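Local structure of cell division control protein 45 cdc45 putative (Entamoeba histolytica, 6CC2) at residues Cys252-Gln258 with Leu337-Phe343; Gln258-His264 with Ser351-Asp356; Glu423-Phe429 with Tyr532-His537; Trp465-Leu470 with Ile482-Ser487. The protein probably serves as the Cdc45 component of the eukaryotic CMG replicative helicase, which works with Mcm2-7 and GINS to unwind DNA at replication forks. One frame throughout, in Å; residues are numbered along the deposited sequence.

Contact 1 of 4, residues Cys252-Gln258 with Leu337-Phe343; sequences CVKMDCQ and LFLPSFF. With EDO (1,2-ethanediol), chain K.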
# COMPACT_ATOMS: atom_id res chain seq x y z
N CYS A 252 -7.49 17.05 -13.52
CA CYS A 252 -8.93 16.95 -13.69
C CYS A 252 -9.42 15.64 -13.09
O CYS A 252 -8.63 14.80 -12.67
CB CYS A 252 -9.32 17.06 -15.16
SG CYS A 252 -8.83 15.62 -16.13
N VAL A 253 -10.74 15.47 -13.07
CA VAL A 253 -11.40 14.28 -12.56
C VAL A 253 -12.42 13.82 -13.58
O VAL A 253 -13.19 14.63 -14.11
CB VAL A 253 -12.10 14.56 -11.21
CG1 VAL A 253 -12.94 13.37 -10.78
CG2 VAL A 253 -11.08 14.91 -10.15
N LYS A 254 -12.45 12.51 -13.84
CA LYS A 254 -13.50 11.95 -14.68
C LYS A 254 -13.93 10.60 -14.11
O LYS A 254 -13.13 9.91 -13.46
CB LYS A 254 -13.07 11.78 -16.14
CG LYS A 254 -11.93 10.84 -16.36
CD LYS A 254 -11.80 10.47 -17.84
CE LYS A 254 -12.64 9.26 -18.18
NZ LYS A 254 -12.36 8.74 -19.55
N MSE A 255 -15.19 10.26 -14.34
CA MSE A 255 -15.70 8.90 -14.03
C MSE A 255 -14.85 7.91 -14.80
O MSE A 255 -14.47 8.15 -15.93
CB MSE A 255 -17.17 8.78 -14.41
CG MSE A 255 -17.78 7.42 -14.04
SE MSE A 255 -17.72 7.01 -12.12
CE MSE A 255 -18.38 8.74 -11.43
N ASP A 256 -14.52 6.79 -14.17
CA ASP A 256 -13.56 5.86 -14.76
C ASP A 256 -13.95 4.43 -14.39
O ASP A 256 -14.73 4.19 -13.47
CB ASP A 256 -12.15 6.18 -14.27
CG ASP A 256 -11.07 5.71 -15.22
OD1 ASP A 256 -11.39 5.28 -16.33
OD2 ASP A 256 -9.88 5.79 -14.83
N CYS A 257 -13.40 3.49 -15.13
CA CYS A 257 -13.58 2.05 -14.89
C CYS A 257 -12.30 1.50 -14.28
O CYS A 257 -11.26 1.41 -14.95
CB CYS A 257 -13.92 1.34 -16.20
SG CYS A 257 -14.24 -0.42 -15.98
N GLN A 258 -12.35 1.15 -13.00
CA GLN A 258 -11.12 0.98 -12.22
C GLN A 258 -10.56 -0.44 -12.35
O GLN A 258 -10.35 -1.16 -11.37
CB GLN A 258 -11.38 1.32 -10.76
CG GLN A 258 -11.80 2.77 -10.55
CD GLN A 258 -10.78 3.75 -11.06
OE1 GLN A 258 -9.63 3.39 -11.35
NE2 GLN A 258 -11.16 5.01 -11.14
N LEU A 337 -16.79 -0.70 -9.21
CA LEU A 337 -15.76 -0.64 -10.24
C LEU A 337 -15.73 0.74 -10.89
O LEU A 337 -14.68 1.17 -11.38
CB LEU A 337 -16.01 -1.71 -11.28
CG LEU A 337 -14.99 -1.79 -12.42
CD1 LEU A 337 -13.60 -2.08 -11.90
CD2 LEU A 337 -15.44 -2.84 -13.39
N PHE A 338 -16.86 1.44 -10.91
CA PHE A 338 -16.93 2.75 -11.55
C PHE A 338 -16.78 3.80 -10.45
O PHE A 338 -17.68 3.99 -9.62
CB PHE A 338 -18.23 2.91 -12.32
CG PHE A 338 -18.35 1.94 -13.45
CD1 PHE A 338 -17.71 2.18 -14.66
CD2 PHE A 338 -19.06 0.75 -13.30
CE1 PHE A 338 -17.80 1.28 -15.70
CE2 PHE A 338 -19.15 -0.15 -14.34
CZ PHE A 338 -18.52 0.12 -15.54
N LEU A 339 -15.63 4.46 -10.44
CA LEU A 339 -15.31 5.50 -9.48
C LEU A 339 -14.58 6.61 -10.22
O LEU A 339 -13.91 6.36 -11.22
CB LEU A 339 -14.40 4.98 -8.35
CG LEU A 339 -14.96 3.86 -7.48
CD1 LEU A 339 -13.83 3.35 -6.57
CD2 LEU A 339 -16.12 4.32 -6.66
N PRO A 340 -14.67 7.85 -9.73
CA PRO A 340 -13.89 8.93 -10.34
C PRO A 340 -12.40 8.69 -10.20
O PRO A 340 -11.93 8.18 -9.18
CB PRO A 340 -14.34 10.18 -9.56
CG PRO A 340 -14.80 9.66 -8.24
CD PRO A 340 -15.45 8.31 -8.56
N SER A 341 -11.67 9.02 -11.25
CA SER A 341 -10.21 9.02 -11.27
C SER A 341 -9.71 10.46 -11.33
O SER A 341 -10.30 11.30 -12.01
CB SER A 341 -9.67 8.26 -12.48
OG SER A 341 -9.69 6.87 -12.30
N PHE A 342 -8.62 10.72 -10.62
CA PHE A 342 -7.94 12.02 -10.62
C PHE A 342 -6.74 11.92 -11.55
O PHE A 342 -5.94 10.99 -11.45
CB PHE A 342 -7.52 12.36 -9.18
CG PHE A 342 -7.02 13.75 -9.00
CD1 PHE A 342 -5.72 14.08 -9.33
CD2 PHE A 342 -7.86 14.74 -8.50
CE1 PHE A 342 -5.26 15.38 -9.19
CE2 PHE A 342 -7.42 16.04 -8.37
CZ PHE A 342 -6.10 16.36 -8.70
N PHE A 343 -6.62 12.87 -12.47
CA PHE A 343 -5.61 12.83 -13.51
C PHE A 343 -4.71 14.07 -13.46
O PHE A 343 -5.15 15.16 -13.11
CB PHE A 343 -6.22 12.78 -14.93
CG PHE A 343 -6.87 11.47 -15.28
CD1 PHE A 343 -8.18 11.19 -14.90
CD2 PHE A 343 -6.20 10.53 -16.05
CE1 PHE A 343 -8.78 10.00 -15.25
CE2 PHE A 343 -6.78 9.34 -16.40
CZ PHE A 343 -8.09 9.07 -16.01
C1 EDO K . -11.94 3.45 -19.05
O1 EDO K . -12.86 4.23 -19.83
C2 EDO K . -10.52 3.75 -19.51
O2 EDO K . -10.27 5.16 -19.43
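An antiparallel strand pair forms two thirds of a small three-stranded mixed sheet here, joined backbone to backbone from Cys252 and Phe343 to Gln258 and Leu337. Reciprocal N-H to O bonds link Cys252 with Phe343, Lys254 with Ser341 and Asp256 with Leu339, although the one from Asp256 N is weak. Past the strand end, Gln258 N gives one more bond to Leu337 O, 2.8 Å.

On the face carrying Lys254, Ser341 and Asp256, a polar chain runs through one hydroxyl. Ser341 OG donates to the anti lone pair of Asp256 OD2 at 2.8 Å and accepts from Gln258 NE2 at 2.6 Å. A bend at chi2 (-59°) brings the Gln258 amide back over the neighbouring strand. NE2 also reaches Leu339 O at 3.1 Å, from above that carbonyl plane. Both acceptors lie close to the amide plane, which fixes its rotation. Nearby, Lys254 CG packs 3.4 Å from Phe343 CE1, while its NZ goes on to Ile240 O and Asp242 O.

The other face is apolar. Val253 CG1 runs alongside Pro340 CB, 3.7 Å away, and CG2 crosses Phe342 at its CD2. Cys257 SG makes an oblique sulfur-aromatic contact with Phe338. Val253 also meets helix 219-233 and Phe342 meets helix 199-213, as expected of an antiparallel pair in a helix-backed mixed sheet.

Contact 2 of 4, residues Gln258-His264 with Ser351-Asp356; sequences QLMLLRH and SISAFD. With EDO (1,2-ethanediol), chain K.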
# COMPACT_ATOMS: atom_id res chain seq x y z
N GLN A 258 -12.35 1.15 -13.00
CA GLN A 258 -11.12 0.98 -12.22
C GLN A 258 -10.56 -0.44 -12.35
O GLN A 258 -10.35 -1.16 -11.37
CB GLN A 258 -11.38 1.32 -10.76
CG GLN A 258 -11.80 2.77 -10.55
CD GLN A 258 -10.78 3.75 -11.06
OE1 GLN A 258 -9.63 3.39 -11.35
NE2 GLN A 258 -11.16 5.01 -11.14
N LEU A 259 -10.31 -0.84 -13.58
CA LEU A 259 -9.52 -2.05 -13.84
C LEU A 259 -8.05 -1.67 -13.79
O LEU A 259 -7.64 -0.61 -14.29
CB LEU A 259 -9.87 -2.66 -15.19
CG LEU A 259 -11.30 -3.18 -15.35
CD1 LEU A 259 -11.49 -3.67 -16.77
CD2 LEU A 259 -11.59 -4.30 -14.34
N MSE A 260 -7.26 -2.51 -13.14
CA MSE A 260 -5.86 -2.18 -12.86
C MSE A 260 -5.05 -1.86 -14.09
O MSE A 260 -4.87 -2.72 -14.99
CB MSE A 260 -5.19 -3.40 -12.12
CG MSE A 260 -3.71 -3.22 -11.95
SE MSE A 260 -2.95 -4.71 -10.91
CE MSE A 260 -3.63 -6.22 -11.84
N LEU A 261 -4.55 -0.62 -14.17
CA LEU A 261 -3.65 -0.17 -15.22
C LEU A 261 -4.20 -0.37 -16.63
O LEU A 261 -3.44 -0.48 -17.58
CB LEU A 261 -2.28 -0.85 -15.09
CG LEU A 261 -1.47 -0.40 -13.87
CD1 LEU A 261 -0.16 -1.19 -13.81
CD2 LEU A 261 -1.17 1.08 -13.92
N LEU A 262 -5.53 -0.36 -16.77
CA LEU A 262 -6.17 -0.64 -18.05
C LEU A 262 -5.56 0.18 -19.19
O LEU A 262 -5.22 -0.36 -20.24
CB LEU A 262 -7.67 -0.38 -17.93
CG LEU A 262 -8.53 -0.56 -19.19
CD1 LEU A 262 -8.46 -2.00 -19.67
CD2 LEU A 262 -9.97 -0.14 -18.95
N ARG A 263 -5.47 1.50 -19.03
CA ARG A 263 -4.97 2.34 -20.11
C ARG A 263 -3.53 2.02 -20.47
O ARG A 263 -3.10 2.35 -21.58
CB ARG A 263 -5.11 3.82 -19.73
CG ARG A 263 -6.53 4.35 -19.82
CD ARG A 263 -6.61 5.83 -19.41
NE ARG A 263 -6.24 5.96 -17.99
CZ ARG A 263 -7.06 5.71 -16.99
NH1 ARG A 263 -8.32 5.35 -17.20
NH2 ARG A 263 -6.62 5.82 -15.75
N HIS A 264 -2.79 1.37 -19.58
CA HIS A 264 -1.37 1.07 -19.78
C HIS A 264 -1.14 -0.42 -20.00
O HIS A 264 -0.01 -0.91 -19.89
CB HIS A 264 -0.60 1.61 -18.58
CG HIS A 264 -1.04 3.00 -18.23
ND1 HIS A 264 -0.75 4.09 -19.02
CD2 HIS A 264 -1.83 3.46 -17.23
CE1 HIS A 264 -1.32 5.16 -18.50
NE2 HIS A 264 -2.01 4.80 -17.44
N SER A 351 -3.28 10.31 -19.75
CA SER A 351 -3.74 8.95 -19.52
C SER A 351 -3.33 8.37 -18.17
O SER A 351 -3.73 7.25 -17.85
CB SER A 351 -3.21 8.02 -20.64
OG SER A 351 -1.80 7.81 -20.51
N ILE A 352 -2.59 9.12 -17.35
CA ILE A 352 -2.11 8.62 -16.07
C ILE A 352 -2.99 9.18 -14.96
O ILE A 352 -2.92 10.38 -14.64
CB ILE A 352 -0.64 8.99 -15.85
CG1 ILE A 352 0.25 8.40 -16.95
CG2 ILE A 352 -0.19 8.47 -14.49
CD1 ILE A 352 1.73 8.74 -16.82
N SER A 353 -3.78 8.31 -14.34
CA SER A 353 -4.57 8.67 -13.18
C SER A 353 -3.77 8.45 -11.89
O SER A 353 -2.71 7.81 -11.88
CB SER A 353 -5.85 7.85 -13.12
OG SER A 353 -5.54 6.57 -12.64
N ALA A 354 -4.31 8.97 -10.79
CA ALA A 354 -3.68 8.76 -9.49
C ALA A 354 -3.74 7.30 -9.07
O ALA A 354 -2.89 6.87 -8.29
CB ALA A 354 -4.33 9.66 -8.45
N PHE A 355 -4.69 6.50 -9.60
CA PHE A 355 -4.65 5.07 -9.36
C PHE A 355 -3.50 4.43 -10.11
O PHE A 355 -2.78 3.58 -9.56
CB PHE A 355 -5.97 4.41 -9.78
CG PHE A 355 -7.05 4.51 -8.75
CD1 PHE A 355 -6.89 3.95 -7.50
CD2 PHE A 355 -8.24 5.14 -9.04
CE1 PHE A 355 -7.90 4.02 -6.56
CE2 PHE A 355 -9.25 5.20 -8.11
CZ PHE A 355 -9.07 4.65 -6.87
N ASP A 356 -3.32 4.82 -11.39
CA ASP A 356 -2.20 4.28 -12.16
C ASP A 356 -0.89 4.59 -11.45
O ASP A 356 0.00 3.72 -11.33
CB ASP A 356 -2.15 4.88 -13.56
CG ASP A 356 -3.38 4.58 -14.39
OD1 ASP A 356 -3.97 3.49 -14.26
OD2 ASP A 356 -3.74 5.49 -15.23
C1 EDO K . -11.94 3.45 -19.05
O1 EDO K . -12.86 4.23 -19.83
C2 EDO K . -10.52 3.75 -19.51
O2 EDO K . -10.27 5.16 -19.43
O HOH W 1 -7.59 4.80 -13.21
O HOH W 2 -4.99 1.77 -12.50
O HOH W 3 -5.71 2.79 -16.43
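Arg263 reaches from the turn after strand 251-257 to Ser351 and Asp356 at the start of helix 354-364. Its CB sits over the face of the adjacent His264 ring, CG passes the ethanediol O2, and CD runs past Ser351 O. A bend at chi3 (-64°) turns the guanidinium to this carbonyl, and NE donates to Ser351 O at 2.8 Å, nearly in its own plane. NH1 bonds to ethanediol O2 and makes a salt bridge with Asp256. NH2 reaches Asp356 OD2 at 2.9 Å on the syn side, tilted 30° out of the carboxylate plane, completing a second salt bridge; water 1 accepts from the same nitrogen.

Asp356 OD2 also takes Ser353 N, 3.0 Å away, on the same face of the carboxylate as the arginine. In return Asp356 N donates to Ser353 OG at 3.1 Å, forming a capping box. His264 NE2, its ring perpendicular to the carboxylate, adds a weak bond to OD2. Waters 2 and 3 donate to OD1 and tie it to Leu261 N and Arg263 N. Gln258, whose NE2 is held by Ser341 OG, turns OE1 toward Phe355 CD2, 3.2 Å away, and to water 1.

With two firm donors on OD2 and two waters on OD1, Asp356 is probably held as a carboxylate. Its negative charge would balance Arg263 and suit the helix N-terminus.

Contact 3 of 4, residues Glu423-Phe429 with Tyr532-His537; sequences EANKYRF and YKKALH. With EDO (1,2-ethanediol), chain C.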
# COMPACT_ATOMS: atom_id res chain seq x y z
N GLU A 423 -6.91 -22.96 9.50
CA GLU A 423 -6.66 -23.54 10.81
C GLU A 423 -7.41 -22.71 11.83
O GLU A 423 -6.99 -21.60 12.18
CB GLU A 423 -5.17 -23.60 11.10
CG GLU A 423 -4.42 -24.54 10.15
CD GLU A 423 -4.93 -25.98 10.24
OE1 GLU A 423 -5.32 -26.42 11.33
OE2 GLU A 423 -4.95 -26.67 9.20
N ALA A 424 -8.56 -23.23 12.27
CA ALA A 424 -9.31 -22.70 13.41
C ALA A 424 -9.75 -21.26 13.22
O ALA A 424 -9.99 -20.54 14.21
CB ALA A 424 -8.49 -22.84 14.70
N ASN A 425 -9.89 -20.82 11.98
CA ASN A 425 -10.23 -19.43 11.68
C ASN A 425 -9.27 -18.46 12.35
O ASN A 425 -9.64 -17.35 12.73
CB ASN A 425 -11.67 -19.12 12.07
CG ASN A 425 -12.65 -19.78 11.17
OD1 ASN A 425 -12.54 -19.68 9.95
ND2 ASN A 425 -13.59 -20.49 11.75
N LYS A 426 -8.03 -18.87 12.50
CA LYS A 426 -6.95 -18.01 12.99
C LYS A 426 -6.00 -17.60 11.88
O LYS A 426 -5.49 -16.48 11.88
CB LYS A 426 -6.17 -18.73 14.09
CG LYS A 426 -7.02 -19.21 15.26
CD LYS A 426 -7.09 -18.16 16.35
CE LYS A 426 -7.83 -18.69 17.57
NZ LYS A 426 -7.74 -17.73 18.71
N TYR A 427 -5.75 -18.50 10.93
CA TYR A 427 -4.86 -18.24 9.83
C TYR A 427 -5.11 -19.30 8.78
O TYR A 427 -5.61 -20.38 9.08
CB TYR A 427 -3.37 -18.25 10.25
CG TYR A 427 -2.95 -19.52 10.94
CD1 TYR A 427 -3.09 -19.66 12.32
CD2 TYR A 427 -2.43 -20.59 10.23
CE1 TYR A 427 -2.74 -20.83 12.96
CE2 TYR A 427 -2.08 -21.76 10.87
CZ TYR A 427 -2.24 -21.88 12.24
OH TYR A 427 -1.87 -23.04 12.89
N ARG A 428 -4.75 -18.97 7.56
CA ARG A 428 -4.64 -19.95 6.50
C ARG A 428 -3.18 -20.36 6.40
O ARG A 428 -2.28 -19.55 6.64
CB ARG A 428 -5.11 -19.43 5.15
CG ARG A 428 -6.58 -19.17 5.12
CD ARG A 428 -7.05 -18.88 3.70
NE ARG A 428 -8.51 -18.83 3.73
CZ ARG A 428 -9.22 -17.72 3.91
NH1 ARG A 428 -8.64 -16.54 3.98
NH2 ARG A 428 -10.54 -17.81 3.98
N PHE A 429 -2.95 -21.63 6.11
CA PHE A 429 -1.60 -22.18 6.00
C PHE A 429 -1.52 -22.90 4.67
O PHE A 429 -2.40 -23.71 4.34
CB PHE A 429 -1.28 -23.16 7.14
CG PHE A 429 0.15 -23.60 7.16
CD1 PHE A 429 0.60 -24.57 6.27
CD2 PHE A 429 1.04 -23.04 8.04
CE1 PHE A 429 1.95 -24.95 6.28
CE2 PHE A 429 2.38 -23.41 8.04
CZ PHE A 429 2.82 -24.35 7.15
N TYR A 532 6.40 -28.11 13.11
CA TYR A 532 6.12 -26.68 13.09
C TYR A 532 4.63 -26.38 12.98
O TYR A 532 4.11 -25.49 13.66
CB TYR A 532 6.87 -26.02 11.94
CG TYR A 532 6.54 -24.56 11.81
CD1 TYR A 532 7.05 -23.64 12.72
CD2 TYR A 532 5.68 -24.09 10.84
CE1 TYR A 532 6.72 -22.31 12.64
CE2 TYR A 532 5.36 -22.77 10.74
CZ TYR A 532 5.89 -21.88 11.65
OH TYR A 532 5.55 -20.56 11.57
N LYS A 533 3.92 -27.12 12.12
CA LYS A 533 2.49 -26.87 12.00
C LYS A 533 1.78 -27.16 13.32
O LYS A 533 0.86 -26.42 13.70
CB LYS A 533 1.91 -27.74 10.87
CG LYS A 533 2.32 -27.23 9.47
CD LYS A 533 2.18 -28.34 8.40
CE LYS A 533 0.79 -28.47 7.90
NZ LYS A 533 0.66 -29.56 6.86
N LYS A 534 2.20 -28.22 14.02
CA LYS A 534 1.57 -28.54 15.30
C LYS A 534 1.86 -27.46 16.34
O LYS A 534 0.97 -27.10 17.13
CB LYS A 534 2.05 -29.90 15.80
CG LYS A 534 1.57 -31.07 14.94
CD LYS A 534 1.97 -32.42 15.53
CE LYS A 534 3.49 -32.58 15.60
NZ LYS A 534 3.90 -33.99 15.84
N ALA A 535 3.09 -26.94 16.36
CA ALA A 535 3.45 -25.89 17.31
C ALA A 535 2.71 -24.60 17.01
O ALA A 535 2.26 -23.90 17.94
CB ALA A 535 4.96 -25.64 17.25
N LEU A 536 2.60 -24.26 15.73
CA LEU A 536 1.85 -23.08 15.33
C LEU A 536 0.41 -23.20 15.79
O LEU A 536 -0.14 -22.28 16.40
CB LEU A 536 1.94 -22.94 13.82
CG LEU A 536 1.59 -21.63 13.15
CD1 LEU A 536 2.58 -20.52 13.48
CD2 LEU A 536 1.54 -21.91 11.65
N HIS A 537 -0.21 -24.36 15.54
CA HIS A 537 -1.61 -24.55 15.91
C HIS A 537 -1.80 -24.42 17.42
O HIS A 537 -2.80 -23.86 17.88
CB HIS A 537 -2.08 -25.92 15.43
CG HIS A 537 -3.56 -26.11 15.46
ND1 HIS A 537 -4.24 -26.47 16.61
CD2 HIS A 537 -4.49 -26.01 14.48
CE1 HIS A 537 -5.53 -26.56 16.34
NE2 HIS A 537 -5.71 -26.29 15.05
C1 EDO C . -7.37 -22.33 2.58
O1 EDO C . -7.47 -21.69 1.28
C2 EDO C . -8.76 -22.59 3.16
O2 EDO C . -9.49 -21.38 3.30
O HOH W 4 -0.93 -25.15 11.82
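Lys533 O is gripped from two directions: His537 N donates to Lys533 O within the helix at 3.0 Å, and water 4 donates to Lys533 O at 2.9 Å. The same water bonds to Tyr427 OH. No direct hydrogen bond crosses between 423-429 and 532-537, so this water is the polar link and the rest is side-chain packing.

Tyr427 presses its hydroxyl against the helix backbone, OH standing 3.4 Å from His537 CA. With chi1 at 55°, its ring turns back under Glu423, whose CB rests over one face. Leu536 fits between the two aromatic residues of the strand: its CD2 is 3.7 Å from Tyr427 CE2 and 3.8 Å from Phe429 CD2, so a single methyl serves both rings.

Phe429, CG anti to the backbone N (chi1 -172°), reaches the earlier residues of the segment, Tyr532 and Lys533. Lys533 CG lies over its face in a CH-pi contact, 3.7 Å from CZ, toward the rim. Tyr532 meets the same ring edge to edge, CE2 to CE2 at 4.1 Å. At the other end, Glu423 OE1 approaches the edge of the His537 ring, 3.3 Å from CD2.

Lys426 and Tyr427 both face Glu423, a classic beta bulge where strands 419-423 and 427-432 pair just beside the turn that connects them. Helix 529-537 runs antiparallel to strand 427-432 over the face of the sheet carrying Tyr427, Phe429 and Ile469. Leu536 touches Ile469 of strand 468-474, while Tyr532 packs on Phe501 of helix 494-508.

Contact 4 of 4, residues Trp465-Leu470 with Ile482-Ser487; sequences WLPFIL and IVGYSS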
# COMPACT_ATOMS: atom_id res chain seq x y z
N TRP A 465 -11.77 -13.18 5.62
CA TRP A 465 -10.43 -12.62 5.65
C TRP A 465 -9.65 -13.15 6.84
O TRP A 465 -10.13 -13.11 7.98
CB TRP A 465 -10.49 -11.08 5.68
CG TRP A 465 -10.89 -10.57 4.36
CD1 TRP A 465 -12.15 -10.51 3.85
CD2 TRP A 465 -10.01 -10.10 3.33
NE1 TRP A 465 -12.11 -10.03 2.55
CE2 TRP A 465 -10.81 -9.78 2.21
CE3 TRP A 465 -8.63 -9.97 3.24
CZ2 TRP A 465 -10.27 -9.28 1.04
CZ3 TRP A 465 -8.09 -9.48 2.06
CH2 TRP A 465 -8.92 -9.15 0.98
N LEU A 466 -8.47 -13.68 6.57
CA LEU A 466 -7.57 -14.24 7.56
C LEU A 466 -6.14 -13.85 7.21
O LEU A 466 -5.82 -13.64 6.03
CB LEU A 466 -7.67 -15.77 7.61
CG LEU A 466 -8.98 -16.30 8.17
CD1 LEU A 466 -9.04 -17.78 7.90
CD2 LEU A 466 -9.07 -16.01 9.69
N PRO A 467 -5.26 -13.80 8.20
CA PRO A 467 -3.83 -13.75 7.91
C PRO A 467 -3.41 -15.07 7.28
O PRO A 467 -4.13 -16.07 7.33
CB PRO A 467 -3.19 -13.51 9.28
CG PRO A 467 -4.15 -14.05 10.26
CD PRO A 467 -5.54 -13.91 9.64
N PHE A 468 -2.27 -15.03 6.59
CA PHE A 468 -1.84 -16.13 5.73
C PHE A 468 -0.40 -16.52 6.07
O PHE A 468 0.48 -15.65 6.15
CB PHE A 468 -1.94 -15.73 4.25
CG PHE A 468 -1.97 -16.90 3.32
CD1 PHE A 468 -0.79 -17.51 2.91
CD2 PHE A 468 -3.17 -17.37 2.81
CE1 PHE A 468 -0.83 -18.59 2.06
CE2 PHE A 468 -3.22 -18.43 1.94
CZ PHE A 468 -2.04 -19.07 1.58
N ILE A 469 -0.17 -17.82 6.24
CA ILE A 469 1.16 -18.36 6.51
C ILE A 469 1.52 -19.28 5.35
O ILE A 469 0.78 -20.23 5.04
CB ILE A 469 1.24 -19.10 7.85
CG1 ILE A 469 1.01 -18.12 8.99
CG2 ILE A 469 2.62 -19.78 7.99
CD1 ILE A 469 0.84 -18.73 10.32
N LEU A 470 2.63 -18.97 4.68
CA LEU A 470 3.06 -19.66 3.48
C LEU A 470 4.42 -20.29 3.73
O LEU A 470 5.33 -19.60 4.21
CB LEU A 470 3.15 -18.67 2.31
CG LEU A 470 3.76 -19.24 1.02
CD1 LEU A 470 2.88 -20.23 0.39
CD2 LEU A 470 4.05 -18.06 0.07
N ILE A 482 9.32 -19.73 5.74
CA ILE A 482 7.99 -19.51 6.30
C ILE A 482 7.72 -18.01 6.33
O ILE A 482 8.48 -17.25 6.96
CB ILE A 482 7.86 -20.08 7.72
CG1 ILE A 482 8.41 -21.49 7.82
CG2 ILE A 482 6.38 -20.02 8.16
CD1 ILE A 482 7.65 -22.48 7.04
N VAL A 483 6.66 -17.58 5.67
CA VAL A 483 6.25 -16.18 5.68
C VAL A 483 4.87 -16.10 6.32
O VAL A 483 3.97 -16.87 5.97
CB VAL A 483 6.24 -15.59 4.26
CG1 VAL A 483 5.57 -14.21 4.29
CG2 VAL A 483 7.64 -15.52 3.71
N GLY A 484 4.70 -15.15 7.23
CA GLY A 484 3.40 -14.81 7.77
C GLY A 484 3.04 -13.39 7.37
O GLY A 484 3.84 -12.47 7.54
N TYR A 485 1.83 -13.23 6.83
CA TYR A 485 1.39 -11.95 6.33
C TYR A 485 -0.02 -11.64 6.81
O TYR A 485 -0.90 -12.50 6.76
CB TYR A 485 1.40 -11.90 4.79
CG TYR A 485 0.80 -10.61 4.24
CD1 TYR A 485 1.51 -9.44 4.25
CD2 TYR A 485 -0.50 -10.59 3.75
CE1 TYR A 485 0.95 -8.24 3.77
CE2 TYR A 485 -1.06 -9.41 3.26
CZ TYR A 485 -0.33 -8.26 3.28
OH TYR A 485 -0.87 -7.09 2.81
N SER A 486 -0.22 -10.41 7.25
CA SER A 486 -1.52 -9.96 7.72
C SER A 486 -1.95 -8.75 6.90
O SER A 486 -1.28 -7.71 6.92
CB SER A 486 -1.47 -9.62 9.20
OG SER A 486 -2.68 -9.08 9.67
N SER A 487 -3.05 -8.90 6.14
CA SER A 487 -3.51 -7.75 5.32
C SER A 487 -4.17 -6.68 6.19
O SER A 487 -4.56 -6.93 7.33
CB SER A 487 -4.49 -8.24 4.27
OG SER A 487 -5.76 -8.48 4.83
O HOH W 5 -5.23 -10.81 6.20
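Backbone hydrogen bonds do most of the joining of Phe468 to Tyr485 and of Leu470 to Val483. Both are antiparallel hydrogen-bonded pairs, bonded in each direction and close to straight. Phe468 N and Tyr485 O are 2.9 Å apart, and Leu470 N and Val483 O 2.8 Å.

CA-H...O contacts fill in between them. Ile469 CA lies 3.2 Å from Val483 O, Gly484 CA 3.4 Å from Phe468 O, and Ile482 CA approaches Leu470 O. Pro467 CB likewise comes within 3.6 Å of Tyr485 O, a close carbon-to-oxygen approach. Ile469 and Gly484 are the non-hydrogen-bonded pair, with CA atoms 4.4 Å apart; since Gly484 has no side chain, Ile469 faces backbone only within this pair.

Apolar contact across the strands is correspondingly sparse. Ile469 CG2 touches Ile482 CG2 at 3.8 Å, a diagonal meeting of two branch methyls. In both isoleucines the CG2 branch lies opposite the backbone N about the CA-CB bond, which leaves these methyls to meet.

Where the strands give way to loops, a hydroxyl and a water take over. Ser487 OG lies 3.6 Å from Trp465 CE3, obliquely to the ring. Water 5 accepts from Ser487 N and donates weakly to Leu466 O, carrying the pairing a step past the strand ends.

Helix 444-462 covers the face with Phe468, Val483 and Tyr485, and helix 494-508 the face with Ile469, through Phe497 and Phe501. The result is an antiparallel beta hairpin inside a mixed sheet sandwiched by helices, consistent with the DHHA1-like domain of Cdc45 and its DHH phosphoesterase relatives.

In the fold
Contacts 1 and 2 share Gln258 and belong to one cluster, their centres about 9 Å apart: strand 338-344 leads on to helix 354-364, and the Asp256-Arg263 salt bridge ties the two together. Contacts 3 and 4 form a second cluster, with centres about 11 Å apart, where strands 427-432 and 468-474 are neighbours in one sheet. Contacts 1 and 3 lie on opposite sides of the chain's centre. Contacts 1 and 4 are buried strand pairings, bound mainly by backbone hydrogen bonds. Contacts 2 and 3, only partly buried, differ in chemistry: charge and water hold the first, aromatic and aliphatic packing the second.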